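PDB 5DL7: porin, which probably acts as an outer-membrane channel for the uptake of small molecules, perhaps including vanillate. Local coordinates for residues A[266-271]-A[283-288]. Numbering follows the deposited sequence.
Sequences HISGLF and GYMQSF. With C8E ((hydroxyethyloxy)tri(ethyloxy)octane), chain L.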
ATOM      1  N   HIS A 266       1.075 -17.994  -0.998  1.00 18.91           N
ATOM      2  CA  HIS A 266       1.721 -17.057  -1.890  1.00 18.55           C
ATOM      3  C   HIS A 266       3.153 -16.748  -1.380  1.00 20.81           C
ATOM      4  O   HIS A 266       3.277 -16.408  -0.182  1.00 20.40           O
ATOM      5  CB  HIS A 266       0.894 -15.751  -1.992  1.00 19.08           C
ATOM      6  CG  HIS A 266       1.345 -14.923  -3.156  1.00 18.66           C
ATOM      7  ND1 HIS A 266       2.437 -14.116  -3.089  1.00 20.03           N
ATOM      8  CD2 HIS A 266       0.887 -14.862  -4.456  1.00 18.02           C
ATOM      9  CE1 HIS A 266       2.661 -13.640  -4.310  1.00 19.17           C
ATOM     10  NE2 HIS A 266       1.745 -14.096  -5.142  1.00 19.82           N
ATOM     11  N   ILE A 267       4.130 -16.925  -2.258  1.00 20.18           N
ATOM     12  CA  ILE A 267       5.532 -16.635  -1.825  1.00 21.41           C
ATOM     13  C   ILE A 267       5.970 -15.555  -2.715  1.00 19.24           C
ATOM     14  O   ILE A 267       5.708 -15.550  -3.922  1.00 20.39           O
ATOM     15  CB  ILE A 267       6.345 -17.966  -1.923  1.00 22.87           C
ATOM     16  CG1 ILE A 267       7.736 -17.706  -1.472  1.00 31.08           C
ATOM     17  CG2 ILE A 267       6.427 -18.333  -3.361  1.00 26.65           C
ATOM     18  CD1 ILE A 267       7.784 -17.369   0.007  1.00 35.15           C
ATOM     19  N   SER A 268       6.707 -14.579  -2.166  1.00 19.14           N
ATOM     20  CA  SER A 268       7.333 -13.520  -2.956  1.00 18.45           C
ATOM     21  C   SER A 268       8.656 -13.125  -2.352  1.00 21.65           C
ATOM     22  O   SER A 268       8.834 -13.198  -1.122  1.00 22.99           O
ATOM     23  CB  SER A 268       6.397 -12.365  -3.141  1.00 21.37           C
ATOM     24  OG  SER A 268       5.933 -11.722  -1.966  1.00 20.73           O
ATOM     25  N   GLY A 269       9.583 -12.767  -3.227  1.00 22.27           N
ATOM     26  CA  GLY A 269      10.929 -12.349  -2.702  1.00 23.49           C
ATOM     27  C   GLY A 269      11.517 -11.352  -3.681  1.00 22.93           C
ATOM     28  O   GLY A 269      11.369 -11.447  -4.915  1.00 23.89           O
ATOM     29  N   LEU A 270      12.207 -10.408  -3.146  1.00 21.89           N
ATOM     30  CA  LEU A 270      13.029  -9.467  -3.891  1.00 23.12           C
ATOM     31  C   LEU A 270      14.426  -9.498  -3.289  1.00 25.00           C
ATOM     32  O   LEU A 270      14.574  -9.312  -2.028  1.00 24.16           O
ATOM     33  CB  LEU A 270      12.471  -8.053  -3.810  1.00 22.85           C
ATOM     34  CG  LEU A 270      13.185  -7.002  -4.705  1.00 24.81           C
ATOM     35  CD1 LEU A 270      12.904  -7.150  -6.195  1.00 26.71           C
ATOM     36  CD2 LEU A 270      12.672  -5.621  -4.233  1.00 30.51           C
ATOM     37  N   PHE A 271      15.417  -9.724  -4.113  1.00 24.40           N
ATOM     38  CA  PHE A 271      16.800  -9.869  -3.672  1.00 25.35           C
ATOM     39  C   PHE A 271      17.680  -8.914  -4.441  1.00 28.70           C
ATOM     40  O   PHE A 271      17.635  -8.870  -5.678  1.00 26.73           O
ATOM     41  CB  PHE A 271      17.288 -11.271  -3.869  1.00 28.53           C
ATOM     42  CG  PHE A 271      16.394 -12.304  -3.254  1.00 30.14           C
ATOM     43  CD1 PHE A 271      16.495 -12.583  -1.915  1.00 31.86           C
ATOM     44  CD2 PHE A 271      15.393 -12.895  -3.995  1.00 35.17           C
ATOM     45  CE1 PHE A 271      15.648 -13.518  -1.319  1.00 30.36           C
ATOM     46  CE2 PHE A 271      14.524 -13.856  -3.382  1.00 33.43           C
ATOM     47  CZ  PHE A 271      14.700 -14.173  -2.055  1.00 30.48           C
ATOM     48  N   GLY A 283      13.336 -10.237  -8.592  1.00 22.60           N
ATOM     49  CA  GLY A 283      12.144 -10.558  -7.868  1.00 22.92           C
ATOM     50  C   GLY A 283      11.450 -11.817  -8.432  1.00 21.73           C
ATOM     51  O   GLY A 283      11.551 -12.174  -9.648  1.00 23.52           O
ATOM     52  N   TYR A 284      10.801 -12.609  -7.591  1.00 21.92           N
ATOM     53  CA  TYR A 284      10.030 -13.762  -7.958  1.00 20.97           C
ATOM     54  C   TYR A 284       8.805 -13.842  -7.093  1.00 21.63           C
ATOM     55  O   TYR A 284       8.884 -13.580  -5.863  1.00 22.00           O
ATOM     56  CB  TYR A 284      10.801 -15.087  -7.827  1.00 23.68           C
ATOM     57  CG  TYR A 284      10.039 -16.236  -8.335  1.00 24.55           C
ATOM     58  CD1 TYR A 284       9.782 -16.354  -9.695  1.00 27.28           C
ATOM     59  CD2 TYR A 284       9.491 -17.061  -7.517  1.00 26.56           C
ATOM     60  CE1 TYR A 284       9.068 -17.454 -10.229  1.00 28.59           C
ATOM     61  CE2 TYR A 284       8.806 -18.197  -8.025  1.00 27.09           C
ATOM     62  CZ  TYR A 284       8.527 -18.295  -9.362  1.00 28.09           C
ATOM     63  OH  TYR A 284       7.801 -19.444  -9.874  1.00 29.51           O
ATOM     64  N   MET A 285       7.663 -14.204  -7.717  1.00 20.51           N
ATOM     65  CA  MET A 285       6.475 -14.532  -6.963  1.00 20.06           C
ATOM     66  C   MET A 285       5.819 -15.751  -7.524  1.00 18.87           C
ATOM     67  O   MET A 285       5.865 -15.980  -8.708  1.00 21.31           O
ATOM     68  CB  MET A 285       5.446 -13.388  -6.838  1.00 20.25           C
ATOM     69  CG  MET A 285       6.024 -12.014  -6.534  1.00 19.83           C
ATOM     70  SD  MET A 285       4.864 -10.828  -5.892  1.00 20.76           S
ATOM     71  CE  MET A 285       3.826 -10.533  -7.338  1.00 21.43           C
ATOM     72  N   GLN A 286       5.142 -16.460  -6.648  1.00 18.52           N
ATOM     73  CA  GLN A 286       4.241 -17.517  -7.113  1.00 20.51           C
ATOM     74  C   GLN A 286       3.081 -17.808  -6.201  1.00 19.79           C
ATOM     75  O   GLN A 286       3.221 -17.880  -4.985  1.00 18.39           O
ATOM     76  CB  GLN A 286       5.050 -18.824  -7.337  1.00 20.74           C
ATOM     77  CG  GLN A 286       4.283 -20.014  -7.877  1.00 23.59           C
ATOM     78  CD  GLN A 286       5.165 -21.194  -8.313  1.00 27.98           C
ATOM     79  OE1 GLN A 286       6.373 -21.059  -8.394  1.00 28.35           O
ATOM     80  NE2 GLN A 286       4.518 -22.274  -8.770  1.00 27.09           N
ATOM     81  N   SER A 287       1.898 -17.935  -6.821  1.00 20.44           N
ATOM     82  CA  SER A 287       0.758 -18.401  -6.168  1.00 20.90           C
ATOM     83  C   SER A 287       0.524 -19.861  -6.270  1.00 19.74           C
ATOM     84  O   SER A 287       0.642 -20.438  -7.372  1.00 20.94           O
ATOM     85  CB  SER A 287      -0.443 -17.604  -6.806  1.00 23.37           C
ATOM     86  OG  SER A 287      -1.625 -17.884  -6.134  1.00 26.79           O
ATOM     87  N   PHE A 288       0.065 -20.469  -5.170  1.00 20.25           N
ATOM     88  CA  PHE A 288      -0.272 -21.889  -5.149  1.00 22.30           C
ATOM     89  C   PHE A 288      -1.668 -22.084  -4.572  1.00 20.73           C
ATOM     90  O   PHE A 288      -2.034 -21.375  -3.670  1.00 21.50           O
ATOM     91  CB  PHE A 288       0.653 -22.721  -4.206  1.00 22.67           C
ATOM     92  CG  PHE A 288       2.131 -22.559  -4.576  1.00 22.75           C
ATOM     93  CD1 PHE A 288       2.851 -21.505  -4.127  1.00 23.18           C
ATOM     94  CD2 PHE A 288       2.734 -23.558  -5.449  1.00 26.90           C
ATOM     95  CE1 PHE A 288       4.191 -21.354  -4.525  1.00 26.83           C
ATOM     96  CE2 PHE A 288       4.114 -23.506  -5.689  1.00 29.95           C
ATOM     97  CZ  PHE A 288       4.803 -22.387  -5.216  1.00 27.74           C
TER
HETATM   98  C11 C8E L 511       1.635 -26.381   0.031  1.00 48.52           C
HETATM   99  O12 C8E L 511       1.454 -25.167  -0.837  1.00 33.81           O
HETATM  100  C13 C8E L 511       2.394 -25.139  -1.883  1.00 46.15           C
HETATM  101  C14 C8E L 511       2.004 -26.223  -2.890  1.00 44.95           C
HETATM  102  O15 C8E L 511       0.555 -26.240  -3.213  1.00 40.21           O
HETATM  103  C16 C8E L 511       0.435 -27.032  -4.378  1.00 42.18           C
HETATM  104  C17 C8E L 511      -0.996 -26.947  -4.838  1.00 41.45           C
HETATM  105  O18 C8E L 511      -1.790 -27.553  -3.815  1.00 45.07           O
HETATM  106  C19 C8E L 511      -3.183 -27.588  -4.216  1.00 42.90           C
HETATM  107  C20 C8E L 511      -4.083 -27.774  -3.022  1.00 46.68           C
HETATM  108  O21 C8E L 511      -4.339 -26.541  -2.258  1.00 30.57           O
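Ile-267 and Gln-286 form a hydrogen-bonded pair in an antiparallel beta hairpin, where strand 263-275 runs beside strand 278-288 in the wall of the porin barrel. Their backbones exchange two bonds, Ile-267 N to Gln-286 O at 3.0 Å and Gln-286 N to Ile-267 O at 2.9 Å. Gly-269 and Tyr-284 repeat the pattern two residues on, with Gly-269 N 2.8 Å from Tyr-284 O. As in OprD-family beta-barrels, neighbouring residues alternate between the two faces of the wall. His-266, Ser-268, Met-285 and Ser-287 share one face, where Val-303 of a loop packs on the first three and Ser-268 OG bonds to Val-304 N. Met-285 CG lies anti to its carbonyl carbon (chi1 -43°) and presses on Ser-268 CB at a tight 3.4 Å. Its sulfur meets the edge of the His-266 ring, SD lying 3.9 Å from CE1, while Gln-286 O sits over one face of that ring. On the other face of the wall, Ile-267 CG2 touches the edge of the Phe-288 ring at CE1, 3.9 Å away, and a bound C8E detergent molecule packs against Phe-288. Tyr-284 OH donates to Gln-286 OE1 at 2.6 Å, approaching from above the amide plane.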